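Local coordinates for ABC transporter periplasmic peptide-binding protein (Pseudoalteromonas, PDB 4QFL) that binds dipeptides in the periplasm, here Ala-Phe, and probably delivers them to an ABC transporter for uptake, at residues 89-94 with 172-177; 118-123 with 190-195; 240-245 with 527-532. All blocks are in the same frame, centred on the assembly; numbering follows the deposited sequence.

Overall arrangement
Contacts 1 and 2 belong to one part of the fold, and contact 3 to another. In contact 1 a strand of a four-stranded antiparallel sheet meets helix 174-178. In contact 2 helix 115-126 packs on helix 188-196. The segments of these two contacts interleave along the chain. Their centres lie about 21 Å apart and their nearest atoms about 6 Å apart. Contact 3 joins strand 241-246 to a loop close to the C-terminus. Its centre is about 30 Å from that of contact 1 and about 26 Å from that of contact 2. The dipeptide lies away from contact 3: the side chain of Y244 is about 14 Å from the bound phenylalanine.

Contact 1. Residues 89-94 with 172-177; sequences KSVTFT and SSFLAN
V91 on strand 90-95 presents both its methyls to the start of helix 174-178. CG2 rests against the ring of F174, 3.8 Å from CE2. CG1 turns to L175 instead, and lies 4.1 Å from CD2. F93, two residues further along the strand, reaches the same leucine methyl: its CZ is 3.6 Å from L175 CD2. V91 CG1 and the far end of the F93 ring both meet this methyl from the strand side. The contact is wholly apolar, and all four residues are buried. F174 has CG anti to the backbone N (chi1 177°), which sends its ring out toward the strand. The side chains of F93 and L175 run past each other in opposite directions, and their ends make the contact. The F93 ring is backed by F165, whose plane stands at about 75° to it, and it also touches W82. W82 touches L175 too.

F174 further packs on L167 and L151. The arrangement is a helix start laid on an antiparallel sheet, in which strand 90-95 runs between strands 79-84 and 162-167. On the helix A176 touches D439 of a loop, and just before the helix S172 touches L475 of helix 465-475.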
ATOM      1  N   LYS A  89     -23.586 -11.721  -5.363  1.00 27.22           N
ATOM      2  CA  LYS A  89     -23.871 -11.192  -4.034  1.00 26.16           C
ATOM      3  C   LYS A  89     -23.605 -12.199  -2.922  1.00 24.09           C
ATOM      4  O   LYS A  89     -23.794 -11.900  -1.749  1.00 25.77           O
ATOM      5  CB  LYS A  89     -25.310 -10.694  -3.959  1.00 27.50           C
ATOM      6  CG  LYS A  89     -25.662  -9.710  -5.047  1.00 27.57           C
ATOM      7  CD  LYS A  89     -27.052  -9.138  -4.843  1.00 29.35           C
ATOM      8  CE  LYS A  89     -27.071  -8.137  -3.706  1.00 28.46           C
ATOM      9  NZ  LYS A  89     -28.407  -7.503  -3.560  1.00 33.26           N
ATOM     10  N   SER A  90     -23.180 -13.396  -3.295  1.00 23.48           N
ATOM     11  CA  SER A  90     -22.795 -14.403  -2.315  1.00 25.02           C
ATOM     12  C   SER A  90     -21.483 -15.049  -2.732  1.00 25.38           C
ATOM     13  O   SER A  90     -21.355 -15.546  -3.850  1.00 26.44           O
ATOM     14  CB  SER A  90     -23.879 -15.476  -2.167  1.00 28.21           C
ATOM     15  OG  SER A  90     -25.100 -14.910  -1.720  1.00 27.14           O
ATOM     16  N   VAL A  91     -20.507 -15.029  -1.833  1.00 24.41           N
ATOM     17  CA  VAL A  91     -19.235 -15.680  -2.086  1.00 21.11           C
ATOM     18  C   VAL A  91     -18.986 -16.697  -0.977  1.00 22.65           C
ATOM     19  O   VAL A  91     -18.930 -16.355   0.202  1.00 21.62           O
ATOM     20  CB  VAL A  91     -18.063 -14.665  -2.174  1.00 23.53           C
ATOM     21  CG1 VAL A  91     -16.808 -15.333  -2.739  1.00 21.13           C
ATOM     22  CG2 VAL A  91     -18.455 -13.456  -3.016  1.00 22.98           C
ATOM     23  N   THR A  92     -18.856 -17.955  -1.370  1.00 26.16           N
ATOM     24  CA  THR A  92     -18.644 -19.042  -0.439  1.00 22.13           C
ATOM     25  C   THR A  92     -17.178 -19.423  -0.444  1.00 20.90           C
ATOM     26  O   THR A  92     -16.594 -19.683  -1.498  1.00 23.87           O
ATOM     27  CB  THR A  92     -19.486 -20.256  -0.850  1.00 23.68           C
ATOM     28  OG1 THR A  92     -20.872 -19.903  -0.823  1.00 25.58           O
ATOM     29  CG2 THR A  92     -19.250 -21.427   0.083  1.00 23.71           C
ATOM     30  N   PHE A  93     -16.575 -19.439   0.735  1.00 22.98           N
ATOM     31  CA  PHE A  93     -15.213 -19.935   0.893  1.00 21.86           C
ATOM     32  C   PHE A  93     -15.219 -21.258   1.644  1.00 21.78           C
ATOM     33  O   PHE A  93     -15.802 -21.358   2.718  1.00 21.65           O
ATOM     34  CB  PHE A  93     -14.363 -18.935   1.693  1.00 21.55           C
ATOM     35  CG  PHE A  93     -14.101 -17.639   0.980  1.00 20.64           C
ATOM     36  CD1 PHE A  93     -12.991 -17.497   0.157  1.00 20.62           C
ATOM     37  CD2 PHE A  93     -14.946 -16.561   1.146  1.00 22.34           C
ATOM     38  CE1 PHE A  93     -12.744 -16.310  -0.495  1.00 18.75           C
ATOM     39  CE2 PHE A  93     -14.702 -15.367   0.494  1.00 23.01           C
ATOM     40  CZ  PHE A  93     -13.597 -15.242  -0.326  1.00 20.70           C
ATOM     41  N   THR A  94     -14.567 -22.268   1.081  1.00 22.68           N
ATOM     42  CA  THR A  94     -14.293 -23.502   1.812  1.00 23.87           C
ATOM     43  C   THR A  94     -12.929 -23.341   2.455  1.00 22.20           C
ATOM     44  O   THR A  94     -12.001 -22.860   1.814  1.00 23.29           O
ATOM     45  CB  THR A  94     -14.239 -24.743   0.886  1.00 22.75           C
ATOM     46  OG1 THR A  94     -15.373 -24.755   0.015  1.00 23.90           O
ATOM     47  CG2 THR A  94     -14.220 -26.019   1.708  1.00 22.18           C
ATOM     48  N   SER A 172     -17.048  -6.280  -8.621  1.00 19.21           N
ATOM     49  CA  SER A 172     -16.165  -7.195  -9.325  1.00 18.36           C
ATOM     50  C   SER A 172     -14.759  -7.184  -8.761  1.00 18.65           C
ATOM     51  O   SER A 172     -13.932  -7.995  -9.153  1.00 21.19           O
ATOM     52  CB  SER A 172     -16.146  -6.894 -10.823  1.00 21.27           C
ATOM     53  OG  SER A 172     -15.883  -5.527 -11.078  1.00 20.65           O
ATOM     54  N   SER A 173     -14.490  -6.278  -7.826  1.00 20.31           N
ATOM     55  CA  SER A 173     -13.157  -6.176  -7.241  1.00 17.91           C
ATOM     56  C   SER A 173     -13.088  -6.936  -5.939  1.00 20.05           C
ATOM     57  O   SER A 173     -12.054  -6.959  -5.285  1.00 21.55           O
ATOM     58  CB  SER A 173     -12.795  -4.714  -6.985  1.00 19.09           C
ATOM     59  OG  SER A 173     -13.749  -4.115  -6.123  1.00 20.41           O
ATOM     60  N   PHE A 174     -14.184  -7.571  -5.557  1.00 18.49           N
ATOM     61  CA  PHE A 174     -14.289  -8.101  -4.202  1.00 19.28           C
ATOM     62  C   PHE A 174     -13.206  -9.131  -3.823  1.00 19.68           C
ATOM     63  O   PHE A 174     -12.478  -8.951  -2.848  1.00 17.71           O
ATOM     64  CB  PHE A 174     -15.685  -8.665  -3.957  1.00 20.33           C
ATOM     65  CG  PHE A 174     -15.842  -9.280  -2.616  1.00 20.01           C
ATOM     66  CD1 PHE A 174     -16.038  -8.484  -1.507  1.00 21.59           C
ATOM     67  CD2 PHE A 174     -15.760 -10.659  -2.456  1.00 21.82           C
ATOM     68  CE1 PHE A 174     -16.167  -9.054  -0.254  1.00 24.98           C
ATOM     69  CE2 PHE A 174     -15.883 -11.229  -1.218  1.00 20.91           C
ATOM     70  CZ  PHE A 174     -16.088 -10.429  -0.113  1.00 21.38           C
ATOM     71  N   LEU A 175     -13.094 -10.211  -4.588  1.00 20.76           N
ATOM     72  CA  LEU A 175     -12.037 -11.183  -4.311  1.00 22.38           C
ATOM     73  C   LEU A 175     -10.646 -10.535  -4.315  1.00 20.08           C
ATOM     74  O   LEU A 175      -9.800 -10.884  -3.498  1.00 19.62           O
ATOM     75  CB  LEU A 175     -12.073 -12.354  -5.298  1.00 21.16           C
ATOM     76  CG  LEU A 175     -13.099 -13.450  -5.013  1.00 20.24           C
ATOM     77  CD1 LEU A 175     -12.838 -14.627  -5.908  1.00 19.39           C
ATOM     78  CD2 LEU A 175     -13.016 -13.872  -3.567  1.00 23.44           C
ATOM     79  N   ALA A 176     -10.407  -9.603  -5.236  1.00 22.42           N
ATOM     80  CA  ALA A 176      -9.103  -8.927  -5.289  1.00 21.45           C
ATOM     81  C   ALA A 176      -8.832  -8.282  -3.942  1.00 16.99           C
ATOM     82  O   ALA A 176      -7.743  -8.409  -3.388  1.00 18.85           O
ATOM     83  CB  ALA A 176      -9.061  -7.890  -6.408  1.00 17.58           C
ATOM     84  N   ASN A 177      -9.840  -7.613  -3.406  1.00 18.61           N
ATOM     85  CA  ASN A 177      -9.716  -6.989  -2.093  1.00 18.54           C
ATOM     86  C   ASN A 177      -9.524  -8.002  -0.968  1.00 17.31           C
ATOM     87  O   ASN A 177      -8.834  -7.720   0.005  1.00 17.94           O
ATOM     88  CB  ASN A 177     -10.908  -6.079  -1.807  1.00 14.73           C
ATOM     89  CG  ASN A 177     -10.925  -4.860  -2.685  1.00 15.06           C
ATOM     90  OD1 ASN A 177      -9.891  -4.272  -2.973  1.00 17.95           O
ATOM     91  ND2 ASN A 177     -12.105  -4.474  -3.122  1.00 16.96           N
TER

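Contact 2. Residues 118-123 with 190-195; sequences VIFTFS and YAMALK
Beside F120, which reaches across to A191 and M192, the backbone O of I119 is held by two donors from one residue. The motif is a helix-helix packing, helix 115-126 against helix 188-196, in the part of the protein that carries the four-stranded antiparallel sheet. S123 OG donates to I119 O at 2.6 Å, and S123 N gives the regular helical bond at 2.9 Å. The two reach the oxygen from opposite faces of the carbonyl plane. The hydroxyl is tilted out of that plane, with a C=O...donor angle of 140°. S123 OG also bonds to N130 ND2, so the hydroxyl ties its helix to a following loop. I119 and V118 face the sheet, touching V163.

F120 does the bridging between the helices. Its CG is anti to the backbone N (chi1 166°), and the ring extends toward the second helix. The ring end meets the small A191, whose CB is 3.4 Å from F120 CZ and 3.7 Å from CE2. The small A191 side chain is consistent with so close an approach. Y132 meets the same ring with its plane nearly perpendicular, and its hydroxyl is hydrogen-bonded to A191 O. M192 starts off to one side, but its chain bends at chi2 and chi3 and returns to the ring. This puts its methyl CE 3.8 Å from F120 CE1.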
ATOM      1  N   VAL A 118     -12.841 -16.613  10.629  1.00 21.83           N
ATOM      2  CA  VAL A 118     -13.132 -15.834   9.436  1.00 17.77           C
ATOM      3  C   VAL A 118     -14.229 -14.836   9.738  1.00 18.34           C
ATOM      4  O   VAL A 118     -14.111 -13.644   9.431  1.00 20.40           O
ATOM      5  CB  VAL A 118     -13.541 -16.743   8.274  1.00 20.22           C
ATOM      6  CG1 VAL A 118     -13.950 -15.926   7.056  1.00 19.15           C
ATOM      7  CG2 VAL A 118     -12.393 -17.690   7.930  1.00 21.48           C
ATOM      8  N   ILE A 119     -15.296 -15.323  10.362  1.00 20.49           N
ATOM      9  CA  ILE A 119     -16.417 -14.468  10.688  1.00 19.33           C
ATOM     10  C   ILE A 119     -15.984 -13.373  11.649  1.00 19.34           C
ATOM     11  O   ILE A 119     -16.378 -12.222  11.490  1.00 20.42           O
ATOM     12  CB  ILE A 119     -17.608 -15.274  11.234  1.00 21.76           C
ATOM     13  CG1 ILE A 119     -18.004 -16.340  10.208  1.00 19.67           C
ATOM     14  CG2 ILE A 119     -18.776 -14.360  11.488  1.00 16.60           C
ATOM     15  CD1 ILE A 119     -18.821 -17.489  10.763  1.00 20.38           C
ATOM     16  N   PHE A 120     -15.151 -13.710  12.630  1.00 18.27           N
ATOM     17  CA  PHE A 120     -14.679 -12.690  13.557  1.00 18.20           C
ATOM     18  C   PHE A 120     -13.785 -11.652  12.902  1.00 20.03           C
ATOM     19  O   PHE A 120     -13.983 -10.449  13.066  1.00 20.20           O
ATOM     20  CB  PHE A 120     -13.901 -13.279  14.718  1.00 20.90           C
ATOM     21  CG  PHE A 120     -13.143 -12.239  15.491  1.00 20.27           C
ATOM     22  CD1 PHE A 120     -13.795 -11.445  16.433  1.00 22.99           C
ATOM     23  CD2 PHE A 120     -11.797 -12.012  15.244  1.00 19.07           C
ATOM     24  CE1 PHE A 120     -13.105 -10.461  17.142  1.00 23.52           C
ATOM     25  CE2 PHE A 120     -11.096 -11.027  15.947  1.00 21.55           C
ATOM     26  CZ  PHE A 120     -11.749 -10.248  16.893  1.00 19.77           C
ATOM     27  N   THR A 121     -12.765 -12.132  12.207  1.00 18.83           N
ATOM     28  CA  THR A 121     -11.802 -11.260  11.541  1.00 20.84           C
ATOM     29  C   THR A 121     -12.475 -10.235  10.641  1.00 19.53           C
ATOM     30  O   THR A 121     -12.158  -9.033  10.675  1.00 18.22           O
ATOM     31  CB  THR A 121     -10.827 -12.083  10.686  1.00 17.26           C
ATOM     32  OG1 THR A 121     -10.103 -12.980  11.529  1.00 17.38           O
ATOM     33  CG2 THR A 121      -9.853 -11.159   9.960  1.00 18.64           C
ATOM     34  N   PHE A 122     -13.405 -10.713   9.825  1.00 18.01           N
ATOM     35  CA  PHE A 122     -14.021  -9.836   8.835  1.00 21.05           C
ATOM     36  C   PHE A 122     -15.259  -9.083   9.326  1.00 22.95           C
ATOM     37  O   PHE A 122     -15.524  -7.972   8.865  1.00 21.97           O
ATOM     38  CB  PHE A 122     -14.205 -10.554   7.488  1.00 20.27           C
ATOM     39  CG  PHE A 122     -12.888 -10.923   6.849  1.00 23.16           C
ATOM     40  CD1 PHE A 122     -12.125  -9.960   6.207  1.00 20.98           C
ATOM     41  CD2 PHE A 122     -12.377 -12.205   6.967  1.00 21.51           C
ATOM     42  CE1 PHE A 122     -10.910 -10.275   5.667  1.00 18.73           C
ATOM     43  CE2 PHE A 122     -11.153 -12.523   6.426  1.00 20.25           C
ATOM     44  CZ  PHE A 122     -10.416 -11.551   5.782  1.00 19.70           C
ATOM     45  N   SER A 123     -15.986  -9.645  10.285  1.00 18.39           N
ATOM     46  CA  SER A 123     -17.075  -8.890  10.877  1.00 20.53           C
ATOM     47  C   SER A 123     -16.521  -7.766  11.750  1.00 20.99           C
ATOM     48  O   SER A 123     -17.210  -6.783  11.986  1.00 22.64           O
ATOM     49  CB  SER A 123     -18.040  -9.781  11.660  1.00 20.22           C
ATOM     50  OG  SER A 123     -17.446 -10.265  12.848  1.00 22.96           O
ATOM     51  N   TYR A 190      -7.950 -15.971  20.646  1.00 21.27           N
ATOM     52  CA  TYR A 190      -7.091 -14.971  21.260  1.00 21.42           C
ATOM     53  C   TYR A 190      -7.923 -13.746  21.587  1.00 20.82           C
ATOM     54  O   TYR A 190      -7.900 -13.250  22.711  1.00 19.98           O
ATOM     55  CB  TYR A 190      -5.947 -14.610  20.308  1.00 20.18           C
ATOM     56  CG  TYR A 190      -4.935 -13.614  20.840  1.00 22.83           C
ATOM     57  CD1 TYR A 190      -4.477 -13.674  22.153  1.00 22.57           C
ATOM     58  CD2 TYR A 190      -4.416 -12.631  20.018  1.00 20.09           C
ATOM     59  CE1 TYR A 190      -3.553 -12.767  22.628  1.00 20.94           C
ATOM     60  CE2 TYR A 190      -3.492 -11.727  20.480  1.00 20.75           C
ATOM     61  CZ  TYR A 190      -3.060 -11.794  21.788  1.00 20.50           C
ATOM     62  OH  TYR A 190      -2.126 -10.886  22.245  1.00 22.45           O
ATOM     63  N   ALA A 191      -8.677 -13.273  20.605  1.00 21.33           N
ATOM     64  CA  ALA A 191      -9.489 -12.067  20.786  1.00 20.31           C
ATOM     65  C   ALA A 191     -10.489 -12.193  21.929  1.00 21.34           C
ATOM     66  O   ALA A 191     -10.660 -11.263  22.707  1.00 21.25           O
ATOM     67  CB  ALA A 191     -10.203 -11.710  19.502  1.00 21.54           C
ATOM     68  N   MET A 192     -11.148 -13.343  22.023  1.00 22.67           N
ATOM     69  CA  MET A 192     -12.126 -13.593  23.079  1.00 23.18           C
ATOM     70  C   MET A 192     -11.460 -13.759  24.446  1.00 25.66           C
ATOM     71  O   MET A 192     -12.028 -13.399  25.477  1.00 26.30           O
ATOM     72  CB  MET A 192     -12.966 -14.828  22.735  1.00 25.45           C
ATOM     73  CG  MET A 192     -13.938 -14.609  21.588  1.00 22.06           C
ATOM     74  SD  MET A 192     -14.739 -12.990  21.705  1.00 29.62           S
ATOM     75  CE  MET A 192     -13.857 -12.074  20.449  1.00 25.38           C
ATOM     76  N   ALA A 193     -10.246 -14.293  24.438  1.00 26.36           N
ATOM     77  CA  ALA A 193      -9.439 -14.425  25.646  1.00 24.28           C
ATOM     78  C   ALA A 193      -9.055 -13.063  26.226  1.00 28.45           C
ATOM     79  O   ALA A 193      -9.259 -12.797  27.413  1.00 30.30           O
ATOM     80  CB  ALA A 193      -8.190 -15.229  25.347  1.00 28.18           C
ATOM     81  N   LEU A 194      -8.481 -12.207  25.388  1.00 23.06           N
ATOM     82  CA  LEU A 194      -8.115 -10.863  25.806  1.00 24.21           C
ATOM     83  C   LEU A 194      -9.319 -10.070  26.307  1.00 25.04           C
ATOM     84  O   LEU A 194      -9.229  -9.342  27.294  1.00 26.07           O
ATOM     85  CB  LEU A 194      -7.439 -10.125  24.653  1.00 22.38           C
ATOM     86  CG  LEU A 194      -6.062 -10.627  24.225  1.00 21.39           C
ATOM     87  CD1 LEU A 194      -5.551  -9.775  23.086  1.00 21.11           C
ATOM     88  CD2 LEU A 194      -5.099 -10.568  25.387  1.00 23.03           C
ATOM     89  N   LYS A 195     -10.445 -10.213  25.619  1.00 24.12           N
ATOM     90  CA  LYS A 195     -11.684  -9.556  26.027  1.00 25.91           C
ATOM     91  C   LYS A 195     -12.032  -9.908  27.470  1.00 27.28           C
ATOM     92  O   LYS A 195     -12.348  -9.030  28.274  1.00 30.13           O
ATOM     93  CB  LYS A 195     -12.829  -9.933  25.085  1.00 24.87           C
ATOM     94  CG  LYS A 195     -14.180  -9.351  25.438  1.00 24.99           C
ATOM     95  CD  LYS A 195     -15.202  -9.667  24.356  1.00 25.09           C
ATOM     96  CE  LYS A 195     -16.629  -9.551  24.875  1.00 28.18           C
ATOM     97  NZ  LYS A 195     -16.994  -8.166  25.282  1.00 34.35           N
TER

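Contact 3. Residues 240-245 with 527-532; sequences EQLVYD and ISLANA
L529 points from its loop into strand 241-246, and its CD1 methyl meets two side chains there. L242 and Y244 stand on the same face of the strand, two residues apart, and both turn to this one methyl. The two leucines cross at a slant. CD2 of L242 lies 3.4 Å from L529 CD1, closer than carbons usually pack, and L242 CD1 is 3.7 Å from the same atom. L242 also has an unusual first torsion, with chi1 at -119°, away from the staggered positions. The tight fit and this torsion together suggest a slightly strained packing.

Y244 and L529 come from opposite directions. The tyrosine reaches in with its far end, so that OH sits 3.4 Å from L529 CD1 and CZ 4.0 Å from it. The phenol oxygen thus has a methyl for a neighbour. Y33, from the adjacent strand 30-35, packs on both Y244 and L529, and Q59 of helix 50-60 also touches both. With an alanine here instead of L242, a gap would probably open beside L529 CD1, leaving Y244 as the remaining strand partner of that methyl.

The loop has its own local order. S528 OG accepts from A530 N at 3.1 Å, with an angle of 161° at the hydrogen. L529 O accepts from A532 N at 3.2 Å and also from Y213 OH. An ST turn thus runs into a type I beta turn, 529-532, and L529, where the beta turn begins, packs on the strand face.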
ATOM      1  N   GLU A 240      15.402 -19.672  11.189  1.00 25.58           N
ATOM      2  CA  GLU A 240      15.122 -19.837  12.615  1.00 30.31           C
ATOM      3  C   GLU A 240      14.683 -18.514  13.238  1.00 27.00           C
ATOM      4  O   GLU A 240      13.774 -18.457  14.078  1.00 23.26           O
ATOM      5  CB  GLU A 240      16.370 -20.337  13.350  1.00 31.19           C
ATOM      6  CG  GLU A 240      16.790 -21.750  12.998  1.00 32.28           C
ATOM      7  CD  GLU A 240      15.843 -22.791  13.549  1.00 37.72           C
ATOM      8  OE1 GLU A 240      15.255 -22.550  14.631  1.00 36.21           O
ATOM      9  OE2 GLU A 240      15.686 -23.848  12.896  1.00 42.05           O
ATOM     10  N   GLN A 241      15.367 -17.457  12.822  1.00 28.29           N
ATOM     11  CA  GLN A 241      15.161 -16.140  13.376  1.00 25.99           C
ATOM     12  C   GLN A 241      15.095 -15.103  12.272  1.00 23.94           C
ATOM     13  O   GLN A 241      15.807 -15.192  11.275  1.00 24.86           O
ATOM     14  CB  GLN A 241      16.300 -15.775  14.318  1.00 29.87           C
ATOM     15  CG  GLN A 241      16.176 -16.332  15.709  1.00 34.74           C
ATOM     16  CD  GLN A 241      17.136 -15.640  16.667  1.00 42.22           C
ATOM     17  OE1 GLN A 241      17.843 -14.701  16.280  1.00 39.40           O
ATOM     18  NE2 GLN A 241      17.168 -16.098  17.920  1.00 43.19           N
ATOM     19  N   LEU A 242      14.229 -14.121  12.474  1.00 20.37           N
ATOM     20  CA  LEU A 242      14.082 -12.994  11.578  1.00 22.35           C
ATOM     21  C   LEU A 242      14.047 -11.746  12.436  1.00 23.75           C
ATOM     22  O   LEU A 242      13.143 -11.585  13.259  1.00 22.01           O
ATOM     23  CB  LEU A 242      12.756 -13.091  10.835  1.00 24.63           C
ATOM     24  CG  LEU A 242      12.767 -13.198   9.316  1.00 27.99           C
ATOM     25  CD1 LEU A 242      11.321 -13.122   8.818  1.00 25.04           C
ATOM     26  CD2 LEU A 242      13.625 -12.093   8.713  1.00 24.18           C
ATOM     27  N   VAL A 243      15.026 -10.865  12.261  1.00 19.99           N
ATOM     28  CA  VAL A 243      15.001  -9.584  12.936  1.00 20.34           C
ATOM     29  C   VAL A 243      14.886  -8.478  11.892  1.00 19.37           C
ATOM     30  O   VAL A 243      15.535  -8.531  10.850  1.00 18.09           O
ATOM     31  CB  VAL A 243      16.271  -9.355  13.790  1.00 22.30           C
ATOM     32  CG1 VAL A 243      16.088  -8.148  14.700  1.00 23.37           C
ATOM     33  CG2 VAL A 243      16.597 -10.594  14.613  1.00 24.70           C
ATOM     34  N   TYR A 244      14.027  -7.501  12.170  1.00 20.23           N
ATOM     35  CA  TYR A 244      13.971  -6.260  11.404  1.00 20.68           C
ATOM     36  C   TYR A 244      14.686  -5.149  12.172  1.00 20.37           C
ATOM     37  O   TYR A 244      14.379  -4.876  13.337  1.00 21.16           O
ATOM     38  CB  TYR A 244      12.527  -5.845  11.126  1.00 18.24           C
ATOM     39  CG  TYR A 244      11.783  -6.778  10.219  1.00 18.50           C
ATOM     40  CD1 TYR A 244      11.204  -7.937  10.713  1.00 18.94           C
ATOM     41  CD2 TYR A 244      11.666  -6.510   8.870  1.00 17.43           C
ATOM     42  CE1 TYR A 244      10.526  -8.801   9.887  1.00 17.89           C
ATOM     43  CE2 TYR A 244      10.993  -7.375   8.028  1.00 17.12           C
ATOM     44  CZ  TYR A 244      10.418  -8.515   8.548  1.00 18.58           C
ATOM     45  OH  TYR A 244       9.738  -9.375   7.728  1.00 19.26           O
ATOM     46  N   ASP A 245      15.644  -4.518  11.506  1.00 20.63           N
ATOM     47  CA  ASP A 245      16.408  -3.428  12.081  1.00 18.65           C
ATOM     48  C   ASP A 245      15.797  -2.140  11.563  1.00 18.72           C
ATOM     49  O   ASP A 245      15.936  -1.813  10.394  1.00 19.69           O
ATOM     50  CB  ASP A 245      17.868  -3.548  11.638  1.00 22.17           C
ATOM     51  CG  ASP A 245      18.746  -2.443  12.179  1.00 21.98           C
ATOM     52  OD1 ASP A 245      18.207  -1.404  12.589  1.00 22.97           O
ATOM     53  OD2 ASP A 245      19.986  -2.611  12.183  1.00 25.72           O
ATOM     54  N   ILE A 527       6.234  -7.246   0.431  1.00 21.39           N
ATOM     55  CA  ILE A 527       7.369  -8.155   0.437  1.00 20.33           C
ATOM     56  C   ILE A 527       7.035  -9.394   1.268  1.00 21.34           C
ATOM     57  O   ILE A 527       6.281  -9.304   2.231  1.00 18.83           O
ATOM     58  CB  ILE A 527       8.604  -7.440   1.032  1.00 19.89           C
ATOM     59  CG1 ILE A 527       9.362  -6.685  -0.063  1.00 26.09           C
ATOM     60  CG2 ILE A 527       9.502  -8.418   1.743  1.00 22.37           C
ATOM     61  CD1 ILE A 527       9.895  -5.313   0.368  1.00 26.17           C
ATOM     62  N   SER A 528       7.580 -10.552   0.889  1.00 21.22           N
ATOM     63  CA  SER A 528       7.412 -11.759   1.702  1.00 19.17           C
ATOM     64  C   SER A 528       8.729 -12.459   1.956  1.00 20.33           C
ATOM     65  O   SER A 528       9.521 -12.659   1.036  1.00 20.19           O
ATOM     66  CB  SER A 528       6.427 -12.738   1.063  1.00 20.41           C
ATOM     67  OG  SER A 528       6.398 -13.965   1.775  1.00 19.78           O
ATOM     68  N   LEU A 529       8.955 -12.818   3.217  1.00 19.56           N
ATOM     69  CA  LEU A 529      10.126 -13.597   3.613  1.00 20.01           C
ATOM     70  C   LEU A 529       9.716 -15.011   3.999  1.00 17.12           C
ATOM     71  O   LEU A 529      10.478 -15.732   4.628  1.00 19.33           O
ATOM     72  CB  LEU A 529      10.852 -12.936   4.784  1.00 20.36           C
ATOM     73  CG  LEU A 529      11.338 -11.492   4.621  1.00 19.46           C
ATOM     74  CD1 LEU A 529      12.061 -11.035   5.880  1.00 21.64           C
ATOM     75  CD2 LEU A 529      12.230 -11.319   3.402  1.00 21.95           C
ATOM     76  N   ALA A 530       8.503 -15.392   3.618  1.00 20.11           N
ATOM     77  CA  ALA A 530       7.961 -16.712   3.920  1.00 20.48           C
ATOM     78  C   ALA A 530       8.861 -17.854   3.452  1.00 22.75           C
ATOM     79  O   ALA A 530       8.946 -18.890   4.112  1.00 24.66           O
ATOM     80  CB  ALA A 530       6.567 -16.864   3.318  1.00 19.15           C
ATOM     81  N   ASN A 531       9.517 -17.673   2.308  1.00 22.85           N
ATOM     82  CA  ASN A 531      10.379 -18.717   1.750  1.00 24.74           C
ATOM     83  C   ASN A 531      11.863 -18.388   1.804  1.00 21.29           C
ATOM     84  O   ASN A 531      12.687 -19.082   1.208  1.00 21.37           O
ATOM     85  CB  ASN A 531       9.986 -19.033   0.309  1.00 25.17           C
ATOM     86  CG  ASN A 531       8.659 -19.737   0.215  1.00 29.02           C
ATOM     87  OD1 ASN A 531       8.553 -20.938   0.494  1.00 33.51           O
ATOM     88  ND2 ASN A 531       7.630 -18.997  -0.176  1.00 29.43           N
ATOM     89  N   ALA A 532      12.200 -17.329   2.523  1.00 23.78           N
ATOM     90  CA  ALA A 532      13.593 -16.916   2.656  1.00 24.53           C
ATOM     91  C   ALA A 532      14.438 -17.972   3.362  1.00 24.89           C
ATOM     92  O   ALA A 532      13.950 -18.708   4.221  1.00 23.03           O
ATOM     93  CB  ALA A 532      13.679 -15.597   3.403  1.00 21.40           C
TER